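Local coordinates for protein precorrin-6y methyltransferase/putative decarboxylase (Methanothermobacter thermautotrophicus, PDB 1L3I) that probably methylates cobalt-precorrin-6B at C-15 with S-adenosyl-L-methionine and then decarboxylates it at C-12, giving cobalt-precorrin-7 in anaerobic cobalamin synthesis, at residues N10-G15 against D62-A67; V47-A52 against H78-N83; D35-V40 against G53-V58; E6-P11 against T71-Q76. One frame throughout, in Å; residues are numbered along the deposited sequence.

Interaction 1: residues N10-G15 against D62-A67; sequences NPSVPG and DRNPEA. With SAH (S-adenosyl-L-homocysteine), chain G.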
loop_
_atom_site.group_PDB
_atom_site.type_symbol
_atom_site.label_atom_id
_atom_site.label_comp_id
_atom_site.label_asym_id
_atom_site.label_seq_id
_atom_site.Cartn_x
_atom_site.Cartn_y
_atom_site.Cartn_z
ATOM N N ASN A 10 0.401 -0.337 -27.936
ATOM C CA ASN A 10 1.440 0.008 -28.897
ATOM C C ASN A 10 2.673 0.142 -27.989
ATOM O O ASN A 10 2.606 0.730 -26.915
ATOM C CB ASN A 10 1.114 1.331 -29.586
ATOM C CG ASN A 10 2.266 1.850 -30.414
ATOM O OD1 ASN A 10 3.327 2.131 -29.893
ATOM N ND2 ASN A 10 2.056 1.986 -31.711
ATOM N N PRO A 11 3.826 -0.388 -28.411
ATOM C CA PRO A 11 4.988 -0.270 -27.516
ATOM C C PRO A 11 5.515 1.124 -27.119
ATOM O O PRO A 11 6.223 1.255 -26.127
ATOM C CB PRO A 11 6.033 -1.153 -28.210
ATOM C CG PRO A 11 5.643 -1.083 -29.661
ATOM C CD PRO A 11 4.153 -1.145 -29.635
ATOM N N SER A 12 5.126 2.167 -27.842
ATOM C CA SER A 12 5.598 3.512 -27.543
ATOM C C SER A 12 4.554 4.392 -26.847
ATOM O O SER A 12 4.794 5.575 -26.619
ATOM C CB SER A 12 6.018 4.209 -28.844
ATOM O OG SER A 12 4.887 4.526 -29.655
ATOM N N VAL A 13 3.379 3.828 -26.579
ATOM C CA VAL A 13 2.286 4.568 -25.957
ATOM C C VAL A 13 1.929 3.922 -24.611
ATOM O O VAL A 13 1.629 2.735 -24.545
ATOM C CB VAL A 13 1.027 4.622 -26.887
ATOM C CG1 VAL A 13 -0.094 5.384 -26.228
ATOM C CG2 VAL A 13 1.372 5.260 -28.226
ATOM N N PRO A 14 2.051 4.689 -23.506
ATOM C CA PRO A 14 1.720 4.133 -22.191
ATOM C C PRO A 14 0.242 3.918 -21.967
ATOM O O PRO A 14 -0.595 4.548 -22.603
ATOM C CB PRO A 14 2.318 5.163 -21.235
ATOM C CG PRO A 14 2.349 6.414 -22.012
ATOM C CD PRO A 14 2.726 5.992 -23.381
ATOM N N GLY A 15 -0.072 2.951 -21.124
ATOM C CA GLY A 15 -1.459 2.683 -20.802
ATOM C C GLY A 15 -1.868 1.287 -21.187
ATOM O O GLY A 15 -1.045 0.511 -21.647
ATOM N N ASP A 62 -3.398 14.309 -27.725
ATOM C CA ASP A 62 -2.108 13.654 -27.518
ATOM C C ASP A 62 -1.026 14.140 -28.489
ATOM O O ASP A 62 -1.287 14.339 -29.670
ATOM C CB ASP A 62 -2.230 12.135 -27.596
ATOM C CG ASP A 62 -1.210 11.435 -26.714
ATOM O OD1 ASP A 62 0.003 11.584 -26.975
ATOM O OD2 ASP A 62 -1.626 10.750 -25.754
ATOM N N ARG A 63 0.175 14.345 -27.956
ATOM C CA ARG A 63 1.345 14.769 -28.731
ATOM C C ARG A 63 1.725 13.649 -29.694
ATOM O O ARG A 63 2.118 13.886 -30.838
ATOM C CB ARG A 63 2.567 14.937 -27.823
ATOM C CG ARG A 63 2.556 16.044 -26.827
ATOM C CD ARG A 63 3.833 15.985 -26.013
ATOM N NE ARG A 63 3.919 17.102 -25.080
ATOM C CZ ARG A 63 5.038 17.503 -24.484
ATOM N NH1 ARG A 63 6.186 16.892 -24.716
ATOM N NH2 ARG A 63 5.002 18.527 -23.634
ATOM N N ASN A 64 1.693 12.428 -29.171
ATOM C CA ASN A 64 2.074 11.247 -29.912
ATOM C C ASN A 64 1.064 10.810 -30.958
ATOM O O ASN A 64 -0.054 10.403 -30.617
ATOM C CB ASN A 64 2.366 10.088 -28.945
ATOM C CG ASN A 64 3.135 8.920 -29.599
ATOM O OD1 ASN A 64 3.239 7.835 -29.016
ATOM N ND2 ASN A 64 3.695 9.144 -30.779
ATOM N N PRO A 65 1.444 10.872 -32.260
ATOM C CA PRO A 65 0.585 10.471 -33.375
ATOM C C PRO A 65 0.165 9.028 -33.125
ATOM O O PRO A 65 -0.957 8.633 -33.426
ATOM C CB PRO A 65 1.537 10.533 -34.568
ATOM C CG PRO A 65 2.448 11.628 -34.222
ATOM C CD PRO A 65 2.740 11.373 -32.767
ATOM N N GLU A 66 1.081 8.255 -32.541
ATOM C CA GLU A 66 0.846 6.855 -32.241
ATOM C C GLU A 66 -0.176 6.640 -31.142
ATOM O O GLU A 66 -0.862 5.615 -31.123
ATOM C CB GLU A 66 2.162 6.168 -31.884
ATOM C CG GLU A 66 3.077 5.973 -33.087
ATOM C CD GLU A 66 2.651 4.822 -34.025
ATOM O OE1 GLU A 66 1.444 4.501 -34.145
ATOM O OE2 GLU A 66 3.548 4.236 -34.663
ATOM N N ALA A 67 -0.240 7.584 -30.208
ATOM C CA ALA A 67 -1.223 7.500 -29.134
ATOM C C ALA A 67 -2.606 7.770 -29.758
ATOM O O ALA A 67 -3.590 7.103 -29.431
ATOM C CB ALA A 67 -0.919 8.523 -28.063
HETATM N N SAH G . -4.680 7.483 -19.519
HETATM C CA SAH G . -4.259 6.829 -20.763
HETATM C CB SAH G . -2.713 6.783 -20.888
HETATM C CG SAH G . -2.062 8.195 -20.905
HETATM S SD SAH G . -0.275 8.255 -21.081
HETATM C C SAH G . -4.841 5.423 -20.797
HETATM O O SAH G . -5.551 5.079 -19.835
HETATM O OXT SAH G . -4.601 4.697 -21.783
HETATM C "C5'" SAH G . 0.036 10.004 -21.096
HETATM C "C4'" SAH G . -0.113 10.611 -22.446
HETATM O "O4'" SAH G . 0.206 12.002 -22.252
HETATM C "C3'" SAH G . 0.883 10.073 -23.588
HETATM O "O3'" SAH G . 0.305 9.383 -24.743
HETATM C "C2'" SAH G . 1.632 11.384 -23.919
HETATM O "O2'" SAH G . 2.179 11.531 -25.239
HETATM C "C1'" SAH G . 0.604 12.420 -23.526
HETATM N N9 SAH G . 1.022 13.793 -23.273
HETATM C C8 SAH G . 1.965 14.244 -22.317
HETATM N N7 SAH G . 2.084 15.537 -22.348
HETATM C C5 SAH G . 1.205 15.977 -23.363
HETATM C C6 SAH G . 0.877 17.243 -23.879
HETATM N N6 SAH G . 1.433 18.366 -23.409
HETATM N N1 SAH G . -0.041 17.342 -24.881
HETATM C C2 SAH G . -0.586 16.219 -25.335
HETATM N N3 SAH G . -0.363 14.980 -24.936
HETATM C C4 SAH G . 0.545 14.913 -23.941
#
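Val13 meets Ala67 in the apolar part of this contact: a chi1 of 180° sets Val13 CG1 anti to the backbone N, 3.7 Å from Ala67 CB. Its other methyl turns to the backbone at the start of helix 65-77, with Val13 CG2 3.5 Å from Ala67 N. Farther out, Asn10 and Glu66 are loosely apposed and not hydrogen-bonded, Asn10 ND2 lying 3.6 Å from Glu66 OE1.

Asn10 OD1 closes an Asx turn by accepting Ser12 N at 2.7 Å, in the carbonyl plane and nearly straight (168°), while Ser12 OG also bonds to it from above that plane. A type I turn from Asn10 to Val13 encloses this pair. In the other segment Asp62 OD1 uses its anti lone pair for Asn64 N, a second Asx turn just ahead of the helix.

Asp62 ends strand 57-62 as the acidic residue that binds the ribose in Rossmann-type methyltransferases. Its carboxylate takes both hydroxyls of S-adenosyl-L-homocysteine, O2' on Asp62 OD1 at 2.8 Å and O3' on Asp62 OD2 at 2.6 Å; Gly43 N also bonds to OD2.

Ligand packing comes from both segments. Pro14 CG touches the ligand's thioether SD at 3.3 Å, and the extended Arg63 side chain runs along the adenine, Arg63 CG 3.5 Å from the ligand's C2.

Interaction 2: residues V47-A52 against H78-N83; sequences VTLELA and HGLGDN
With chi1 at 66°, Asn83 CG sits between its own backbone N and carbonyl carbon, a setting that presents ND2 to Ala52 O, while Leu80 CG stands anti to its carbonyl carbon and carries CD1 against helix 46-52. The two segments belong to successive beta-alpha units of the Rossmann-type methyltransferase fold: helix 46-52 packs beside the loop that leads from helix 65-77 into strand 84-88. That loop starts with a Schellman motif, Gly79 at positive phi being its C-prime residue.

Leu80 CD1 lodges between two helix positions, 3.6 Å from Leu49 O and 4.3 Å from Ala52 CB. Leu49 reaches the other way along the loop, its side chain crossing that of His78 at about a right angle, with Leu49 CD2 3.5 Å from His78 CD2. The polar end of that ring is engaged elsewhere, NE2 bonding to Glu6 O in the N-terminal loop.

A single hydrogen bond joins the segments. Asn83 ND2 donates to Ala52 O and also to Arg56 O, which ties the helix end to the residue just ahead of strand 57-62. Asn83 ND2 meets Ala52 O at 2.9 Å, on a lone pair in the carbonyl plane, with a 157° angle at the hydrogen.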
loop_
_atom_site.group_PDB
_atom_site.type_symbol
_atom_site.label_atom_id
_atom_site.label_comp_id
_atom_site.label_asym_id
_atom_site.label_seq_id
_atom_site.Cartn_x
_atom_site.Cartn_y
_atom_site.Cartn_z
ATOM N N VAL A 47 -8.991 6.115 -20.597
ATOM C CA VAL A 47 -9.951 7.076 -20.055
ATOM C C VAL A 47 -10.937 7.529 -21.129
ATOM O O VAL A 47 -12.126 7.654 -20.867
ATOM C CB VAL A 47 -9.212 8.276 -19.413
ATOM C CG1 VAL A 47 -10.185 9.313 -18.935
ATOM C CG2 VAL A 47 -8.344 7.783 -18.251
ATOM N N THR A 48 -10.427 7.724 -22.342
ATOM C CA THR A 48 -11.253 8.146 -23.472
ATOM C C THR A 48 -12.420 7.185 -23.786
ATOM O O THR A 48 -13.561 7.624 -24.002
ATOM C CB THR A 48 -10.396 8.370 -24.732
ATOM O OG1 THR A 48 -9.569 9.523 -24.524
ATOM C CG2 THR A 48 -11.266 8.580 -25.964
ATOM N N LEU A 49 -12.142 5.881 -23.795
ATOM C CA LEU A 49 -13.174 4.888 -24.073
ATOM C C LEU A 49 -14.300 4.919 -23.045
ATOM O O LEU A 49 -15.476 4.876 -23.413
ATOM C CB LEU A 49 -12.573 3.488 -24.172
ATOM C CG LEU A 49 -12.258 3.055 -25.604
ATOM C CD1 LEU A 49 -10.990 3.719 -26.122
ATOM C CD2 LEU A 49 -12.114 1.571 -25.649
ATOM N N GLU A 50 -13.942 5.028 -21.767
ATOM C CA GLU A 50 -14.930 5.080 -20.688
ATOM C C GLU A 50 -15.795 6.331 -20.772
ATOM O O GLU A 50 -17.010 6.267 -20.574
ATOM C CB GLU A 50 -14.246 5.009 -19.320
ATOM C CG GLU A 50 -13.363 3.779 -19.125
ATOM C CD GLU A 50 -14.111 2.457 -19.296
ATOM O OE1 GLU A 50 -15.348 2.424 -19.166
ATOM O OE2 GLU A 50 -13.446 1.435 -19.543
ATOM N N LEU A 51 -15.160 7.466 -21.055
ATOM C CA LEU A 51 -15.882 8.733 -21.196
ATOM C C LEU A 51 -16.762 8.700 -22.443
ATOM O O LEU A 51 -17.895 9.200 -22.420
ATOM C CB LEU A 51 -14.909 9.900 -21.307
ATOM C CG LEU A 51 -14.197 10.337 -20.031
ATOM C CD1 LEU A 51 -13.163 11.385 -20.396
ATOM C CD2 LEU A 51 -15.222 10.873 -19.028
ATOM N N ALA A 52 -16.247 8.097 -23.517
ATOM C CA ALA A 52 -16.970 7.988 -24.782
ATOM C C ALA A 52 -18.384 7.424 -24.612
ATOM O O ALA A 52 -19.359 7.976 -25.140
ATOM C CB ALA A 52 -16.177 7.131 -25.770
ATOM N N HIS A 78 -14.330 -1.351 -29.947
ATOM C CA HIS A 78 -15.399 -1.464 -28.961
ATOM C C HIS A 78 -16.708 -0.828 -29.446
ATOM O O HIS A 78 -17.653 -0.670 -28.667
ATOM C CB HIS A 78 -14.970 -0.874 -27.608
ATOM C CG HIS A 78 -13.956 -1.700 -26.898
ATOM N ND1 HIS A 78 -14.281 -2.791 -26.130
ATOM C CD2 HIS A 78 -12.594 -1.625 -26.887
ATOM C CE1 HIS A 78 -13.175 -3.366 -25.679
ATOM N NE2 HIS A 78 -12.143 -2.674 -26.125
ATOM N N GLY A 79 -16.743 -0.463 -30.730
ATOM C CA GLY A 79 -17.925 0.137 -31.341
ATOM C C GLY A 79 -18.215 1.539 -30.850
ATOM O O GLY A 79 -19.371 1.970 -30.796
ATOM N N LEU A 80 -17.159 2.252 -30.482
ATOM C CA LEU A 80 -17.292 3.604 -29.987
ATOM C C LEU A 80 -16.522 4.559 -30.898
ATOM O O LEU A 80 -15.969 4.146 -31.927
ATOM C CB LEU A 80 -16.745 3.690 -28.559
ATOM C CG LEU A 80 -17.269 2.707 -27.509
ATOM C CD1 LEU A 80 -16.468 2.874 -26.238
ATOM C CD2 LEU A 80 -18.751 2.906 -27.250
ATOM N N GLY A 81 -16.526 5.841 -30.549
ATOM C CA GLY A 81 -15.783 6.811 -31.326
ATOM C C GLY A 81 -16.537 7.850 -32.114
ATOM O O GLY A 81 -15.956 8.889 -32.442
ATOM N N ASP A 82 -17.819 7.634 -32.393
ATOM C CA ASP A 82 -18.518 8.637 -33.191
ATOM C C ASP A 82 -18.775 9.981 -32.476
ATOM O O ASP A 82 -19.104 10.978 -33.123
ATOM C CB ASP A 82 -19.765 8.045 -33.877
ATOM C CG ASP A 82 -20.738 7.405 -32.908
ATOM O OD1 ASP A 82 -20.447 7.306 -31.698
ATOM O OD2 ASP A 82 -21.823 6.984 -33.377
ATOM N N ASN A 83 -18.534 10.021 -31.162
ATOM C CA ASN A 83 -18.703 11.250 -30.368
ATOM C C ASN A 83 -17.359 11.709 -29.793
ATOM O O ASN A 83 -17.306 12.541 -28.879
ATOM C CB ASN A 83 -19.708 11.049 -29.220
ATOM C CG ASN A 83 -19.221 10.056 -28.169
ATOM O OD1 ASN A 83 -18.494 9.106 -28.472
ATOM N ND2 ASN A 83 -19.646 10.260 -26.924
#

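Interaction 3: residues D35-V40 against G53-V58; sequences DVAVDV and GRVRRV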
loop_
_atom_site.group_PDB
_atom_site.type_symbol
_atom_site.label_atom_id
_atom_site.label_comp_id
_atom_site.label_asym_id
_atom_site.label_seq_id
_atom_site.Cartn_x
_atom_site.Cartn_y
_atom_site.Cartn_z
ATOM N N ASP A 35 -22.684 15.972 -20.852
ATOM C CA ASP A 35 -21.387 16.537 -20.520
ATOM C C ASP A 35 -20.437 16.531 -21.691
ATOM O O ASP A 35 -20.489 15.648 -22.551
ATOM C CB ASP A 35 -20.746 15.775 -19.358
ATOM C CG ASP A 35 -21.334 16.147 -18.013
ATOM O OD1 ASP A 35 -21.887 17.262 -17.903
ATOM O OD2 ASP A 35 -21.230 15.334 -17.056
ATOM N N VAL A 36 -19.564 17.527 -21.703
ATOM C CA VAL A 36 -18.542 17.676 -22.728
ATOM C C VAL A 36 -17.248 17.442 -21.953
ATOM O O VAL A 36 -16.980 18.136 -20.975
ATOM C CB VAL A 36 -18.532 19.102 -23.333
ATOM C CG1 VAL A 36 -17.384 19.247 -24.329
ATOM C CG2 VAL A 36 -19.857 19.397 -24.001
ATOM N N ALA A 37 -16.467 16.449 -22.350
ATOM C CA ALA A 37 -15.250 16.147 -21.635
ATOM C C ALA A 37 -14.022 16.251 -22.500
ATOM O O ALA A 37 -14.105 16.158 -23.719
ATOM C CB ALA A 37 -15.350 14.748 -21.046
ATOM N N VAL A 38 -12.877 16.465 -21.859
ATOM C CA VAL A 38 -11.599 16.514 -22.567
ATOM C C VAL A 38 -10.632 15.593 -21.834
ATOM O O VAL A 38 -10.577 15.591 -20.605
ATOM C CB VAL A 38 -11.003 17.953 -22.679
ATOM C CG1 VAL A 38 -10.693 18.523 -21.318
ATOM C CG2 VAL A 38 -9.745 17.932 -23.521
ATOM N N ASP A 39 -9.951 14.741 -22.593
ATOM C CA ASP A 39 -8.968 13.825 -22.038
ATOM C C ASP A 39 -7.615 14.280 -22.556
ATOM O O ASP A 39 -7.265 14.040 -23.712
ATOM C CB ASP A 39 -9.271 12.383 -22.467
ATOM C CG ASP A 39 -8.301 11.365 -21.867
ATOM O OD1 ASP A 39 -7.630 11.670 -20.868
ATOM O OD2 ASP A 39 -8.199 10.254 -22.400
ATOM N N VAL A 40 -6.879 15.008 -21.717
ATOM C CA VAL A 40 -5.564 15.515 -22.075
ATOM C C VAL A 40 -4.535 14.398 -21.928
ATOM O O VAL A 40 -4.256 13.941 -20.806
ATOM C CB VAL A 40 -5.179 16.723 -21.192
ATOM C CG1 VAL A 40 -3.817 17.257 -21.565
ATOM C CG2 VAL A 40 -6.227 17.817 -21.312
ATOM N N GLY A 53 -18.501 6.345 -23.848
ATOM C CA GLY A 53 -19.805 5.741 -23.644
ATOM C C GLY A 53 -20.673 6.372 -22.572
ATOM O O GLY A 53 -21.734 5.837 -22.282
ATOM N N ARG A 54 -20.263 7.506 -22.001
ATOM C CA ARG A 54 -21.057 8.125 -20.938
ATOM C C ARG A 54 -21.402 9.592 -21.111
ATOM O O ARG A 54 -22.352 10.086 -20.483
ATOM C CB ARG A 54 -20.388 7.917 -19.577
ATOM C CG ARG A 54 -20.244 6.459 -19.219
ATOM C CD ARG A 54 -19.608 6.271 -17.894
ATOM N NE ARG A 54 -19.192 4.884 -17.737
ATOM C CZ ARG A 54 -18.605 4.387 -16.657
ATOM N NH1 ARG A 54 -18.341 5.168 -15.619
ATOM N NH2 ARG A 54 -18.333 3.090 -16.602
ATOM N N VAL A 55 -20.639 10.304 -21.934
ATOM C CA VAL A 55 -20.888 11.723 -22.139
ATOM C C VAL A 55 -21.332 12.031 -23.569
ATOM O O VAL A 55 -21.407 11.137 -24.422
ATOM C CB VAL A 55 -19.662 12.603 -21.717
ATOM C CG1 VAL A 55 -19.304 12.348 -20.277
ATOM C CG2 VAL A 55 -18.470 12.342 -22.606
ATOM N N ARG A 56 -21.629 13.303 -23.823
ATOM C CA ARG A 56 -22.081 13.737 -25.146
ATOM C C ARG A 56 -20.935 13.834 -26.154
ATOM O O ARG A 56 -21.009 13.243 -27.223
ATOM C CB ARG A 56 -22.828 15.077 -25.022
ATOM C CG ARG A 56 -23.380 15.667 -26.332
ATOM C CD ARG A 56 -24.333 16.835 -26.075
ATOM N NE ARG A 56 -23.910 17.644 -24.932
ATOM C CZ ARG A 56 -24.058 18.961 -24.812
ATOM N NH1 ARG A 56 -24.624 19.667 -25.780
ATOM N NH2 ARG A 56 -23.625 19.581 -23.712
ATOM N N ARG A 57 -19.874 14.550 -25.800
ATOM C CA ARG A 57 -18.732 14.719 -26.683
ATOM C C ARG A 57 -17.430 14.655 -25.880
ATOM O O ARG A 57 -17.341 15.225 -24.785
ATOM C CB ARG A 57 -18.848 16.064 -27.431
ATOM C CG ARG A 57 -17.633 16.503 -28.251
ATOM C CD ARG A 57 -17.326 15.603 -29.458
ATOM N NE ARG A 57 -18.331 15.686 -30.524
ATOM C CZ ARG A 57 -18.378 14.894 -31.602
ATOM N NH1 ARG A 57 -17.471 13.940 -31.790
ATOM N NH2 ARG A 57 -19.341 15.047 -32.496
ATOM N N VAL A 58 -16.444 13.929 -26.405
ATOM C CA VAL A 58 -15.155 13.800 -25.750
ATOM C C VAL A 58 -14.104 14.308 -26.713
ATOM O O VAL A 58 -14.171 14.029 -27.905
ATOM C CB VAL A 58 -14.796 12.312 -25.414
ATOM C CG1 VAL A 58 -13.484 12.242 -24.651
ATOM C CG2 VAL A 58 -15.881 11.650 -24.605
#
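Val55 lies against the start of the neighbouring strand, its CB 3.3 Å from Asp35 O and its CG1 3.8 Å from Asp35 CB. The second methyl, CG2, reaches towards Ala37 CB at 4.2 Å. With chi1 at -57°, CG1 stands anti to the carbonyl carbon of Val55, which is the setting that lays it alongside Asp35. Pro31 also touches the Val55 side chain, while Ile103 on strand 101-106 touches both Asp35 and Ala37.

Asp35 O accepts from two successive backbone nitrogens where the incoming chain turns into its strand. Arg56 N approaches in the carbonyl plane at 2.9 Å, whereas the bond from Arg57 N is long and weak. Beyond this fork the strands run in parallel register, Val36 opposite Arg57 and Ala37 opposite Val58. Together with helix 46-52, which connects them, strands 36-40 and 57-62 make a beta-alpha-beta unit of the Rossmann-type sheet. Ala37 N donates to Arg57 O at 2.9 Å with a nearly straight N-H (168°), approaching almost along the C=O axis. A CA-H...O contact from Val58 CA to Ala37 O, 3.3 Å, adds to the pairing.

The Arg56 side chain bends at chi3 (36°) and sets its NH2 3.8 Å from Val36 CG2. The same NH2 donates to Asn34 O, a bond that helps hold the guanidinium near the start of strand 36-40. Val36 also touches Tyr59, farther along the partner strand.

Interaction 4: residues E6-P11 against T71-Q76; sequences EFIKNP and TEMNLQ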
loop_
_atom_site.group_PDB
_atom_site.type_symbol
_atom_site.label_atom_id
_atom_site.label_comp_id
_atom_site.label_asym_id
_atom_site.label_seq_id
_atom_site.Cartn_x
_atom_site.Cartn_y
_atom_site.Cartn_z
ATOM N N GLU A 6 -8.411 -5.758 -22.691
ATOM C CA GLU A 6 -9.209 -5.616 -23.898
ATOM C C GLU A 6 -8.859 -4.335 -24.666
ATOM O O GLU A 6 -9.666 -3.823 -25.446
ATOM C CB GLU A 6 -10.690 -5.693 -23.576
ATOM C CG GLU A 6 -11.110 -7.074 -23.115
ATOM C CD GLU A 6 -12.609 -7.195 -22.912
ATOM O OE1 GLU A 6 -13.359 -6.280 -23.322
ATOM O OE2 GLU A 6 -13.034 -8.213 -22.333
ATOM N N PHE A 7 -7.647 -3.842 -24.420
ATOM C CA PHE A 7 -7.081 -2.659 -25.063
ATOM C C PHE A 7 -5.821 -3.136 -25.789
ATOM O O PHE A 7 -5.018 -3.878 -25.221
ATOM C CB PHE A 7 -6.656 -1.624 -24.014
ATOM C CG PHE A 7 -7.790 -0.858 -23.422
ATOM C CD1 PHE A 7 -8.477 -1.343 -22.315
ATOM C CD2 PHE A 7 -8.188 0.353 -23.980
ATOM C CE1 PHE A 7 -9.544 -0.632 -21.776
ATOM C CE2 PHE A 7 -9.260 1.074 -23.445
ATOM C CZ PHE A 7 -9.941 0.582 -22.342
ATOM N N ILE A 8 -5.619 -2.706 -27.028
ATOM C CA ILE A 8 -4.418 -3.119 -27.747
ATOM C C ILE A 8 -3.330 -2.112 -27.430
ATOM O O ILE A 8 -3.537 -0.894 -27.517
ATOM C CB ILE A 8 -4.628 -3.182 -29.281
ATOM C CG1 ILE A 8 -5.737 -4.178 -29.629
ATOM C CG2 ILE A 8 -3.351 -3.651 -29.954
ATOM C CD1 ILE A 8 -5.337 -5.650 -29.488
ATOM N N LYS A 9 -2.190 -2.618 -26.998
ATOM C CA LYS A 9 -1.076 -1.752 -26.656
ATOM C C LYS A 9 -0.066 -1.571 -27.784
ATOM O O LYS A 9 0.231 -2.509 -28.515
ATOM C CB LYS A 9 -0.344 -2.299 -25.434
ATOM C CG LYS A 9 -0.932 -1.886 -24.109
ATOM C CD LYS A 9 0.058 -2.160 -22.989
ATOM C CE LYS A 9 -0.117 -3.553 -22.444
ATOM N NZ LYS A 9 -1.348 -3.587 -21.658
ATOM N N ASN A 10 0.401 -0.337 -27.936
ATOM C CA ASN A 10 1.440 0.008 -28.897
ATOM C C ASN A 10 2.673 0.142 -27.989
ATOM O O ASN A 10 2.606 0.730 -26.915
ATOM C CB ASN A 10 1.114 1.331 -29.586
ATOM C CG ASN A 10 2.266 1.850 -30.414
ATOM O OD1 ASN A 10 3.327 2.131 -29.893
ATOM N ND2 ASN A 10 2.056 1.986 -31.711
ATOM N N PRO A 11 3.826 -0.388 -28.411
ATOM C CA PRO A 11 4.988 -0.270 -27.516
ATOM C C PRO A 11 5.515 1.124 -27.119
ATOM O O PRO A 11 6.223 1.255 -26.127
ATOM C CB PRO A 11 6.033 -1.153 -28.210
ATOM C CG PRO A 11 5.643 -1.083 -29.661
ATOM C CD PRO A 11 4.153 -1.145 -29.635
ATOM N N THR A 71 -5.599 4.995 -29.712
ATOM C CA THR A 71 -6.903 5.351 -29.145
ATOM C C THR A 71 -8.022 5.146 -30.192
ATOM O O THR A 71 -9.036 4.523 -29.873
ATOM C CB THR A 71 -6.919 6.801 -28.549
ATOM O OG1 THR A 71 -5.991 6.885 -27.464
ATOM C CG2 THR A 71 -8.303 7.166 -27.993
ATOM N N GLU A 72 -7.832 5.600 -31.438
ATOM C CA GLU A 72 -8.876 5.425 -32.472
ATOM C C GLU A 72 -9.111 3.936 -32.730
ATOM O O GLU A 72 -10.249 3.475 -32.854
ATOM C CB GLU A 72 -8.526 6.162 -33.775
ATOM C CG GLU A 72 -9.567 6.044 -34.923
ATOM C CD GLU A 72 -11.037 6.459 -34.565
ATOM O OE1 GLU A 72 -11.270 7.467 -33.849
ATOM O OE2 GLU A 72 -11.994 5.797 -35.050
HETATM N N MSE A 73 -8.024 3.183 -32.710
HETATM C CA MSE A 73 -8.068 1.743 -32.916
HETATM C C MSE A 73 -8.893 1.069 -31.803
HETATM O O MSE A 73 -9.745 0.223 -32.078
HETATM C CB MSE A 73 -6.643 1.226 -32.894
HETATM C CG MSE A 73 -6.423 -0.010 -33.700
HETATM SE SE MSE A 73 -4.970 -0.966 -32.904
HETATM C CE MSE A 73 -5.971 -2.491 -32.338
ATOM N N ASN A 74 -8.620 1.435 -30.550
ATOM C CA ASN A 74 -9.349 0.872 -29.409
ATOM C C ASN A 74 -10.813 1.345 -29.360
ATOM O O ASN A 74 -11.701 0.607 -28.913
ATOM C CB ASN A 74 -8.614 1.170 -28.090
ATOM C CG ASN A 74 -7.419 0.246 -27.873
ATOM O OD1 ASN A 74 -7.502 -0.960 -28.098
ATOM N ND2 ASN A 74 -6.299 0.813 -27.435
ATOM N N LEU A 75 -11.060 2.567 -29.834
ATOM C CA LEU A 75 -12.421 3.104 -29.892
ATOM C C LEU A 75 -13.214 2.267 -30.897
ATOM O O LEU A 75 -14.294 1.759 -30.592
ATOM C CB LEU A 75 -12.397 4.550 -30.370
ATOM C CG LEU A 75 -11.999 5.597 -29.343
ATOM C CD1 LEU A 75 -11.834 6.943 -30.029
ATOM C CD2 LEU A 75 -13.067 5.642 -28.278
ATOM N N GLN A 76 -12.648 2.086 -32.083
ATOM C CA GLN A 76 -13.313 1.312 -33.118
ATOM C C GLN A 76 -13.637 -0.115 -32.731
ATOM O O GLN A 76 -14.741 -0.581 -32.989
ATOM C CB GLN A 76 -12.503 1.296 -34.393
ATOM C CG GLN A 76 -13.207 0.520 -35.476
ATOM C CD GLN A 76 -12.264 0.094 -36.546
ATOM O OE1 GLN A 76 -12.291 0.632 -37.658
ATOM N NE2 GLN A 76 -11.380 -0.855 -36.217
HETATM O O HOH W 1 -9.699 -2.766 -27.874
#
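Asn74 OD1 is gripped by two donors, the backbone N of Ile8 and a water. Ile8 N comes in at 2.8 Å with an almost straight N-H (175°), the donor lying 15° out of the carbonyl plane. A chi1 of -78° places Asn74 CG anti to its carbonyl carbon and carries the amide to Ile8. The water sits 2.9 Å from Asn74 OD1 and gives its other hydrogen to Glu6 O.

The other end of the amide serves the same residue: Asn74 ND2 donates to Ile8 O at 3.2 Å. One side chain thus pairs with both the N-H and the C=O of Ile8, much as a neighbouring strand would, and holds the irregular N-terminal segment along the helix. A further bond from ND2 to Thr44 O, in the glycine-rich loop that binds S-adenosyl-L-methionine, leaves the amide little freedom to turn over.

Asn74 ND2 also lies in the plane of the Phe7 ring, at its edge, 4.0 Å from Phe7 CD2.

Within the Rossmann-type fold, residues 71-76 form the later half of helix 65-77. The N-terminal loop runs along one side of them, and Phe7 reaches past Asn74 to Leu49 of helix 46-52, while Thr71 and Leu75 pack against strand 84-88.

How the interactions relate
From the N terminus, residues 6-11 first meet helix 65-77 in interaction 4, and the chain then passes directly into interaction 1, which shares Asn10 and Pro11 and reaches the start of the same helix. Both close long loops that enclose interaction 3, the short closure between strands 36-40 and 57-62. Interaction 2 crosses all the others along the chain, starting between the two strands of interaction 3 and ending beyond helix 65-77. It touches interaction 3 through Thr48 OG1 with Asp39 OD2 and Asn83 O with Val58 N, and interaction 4 through Leu49 packed on Leu75. Together they tie the N-terminal loop to the first two beta-alpha units.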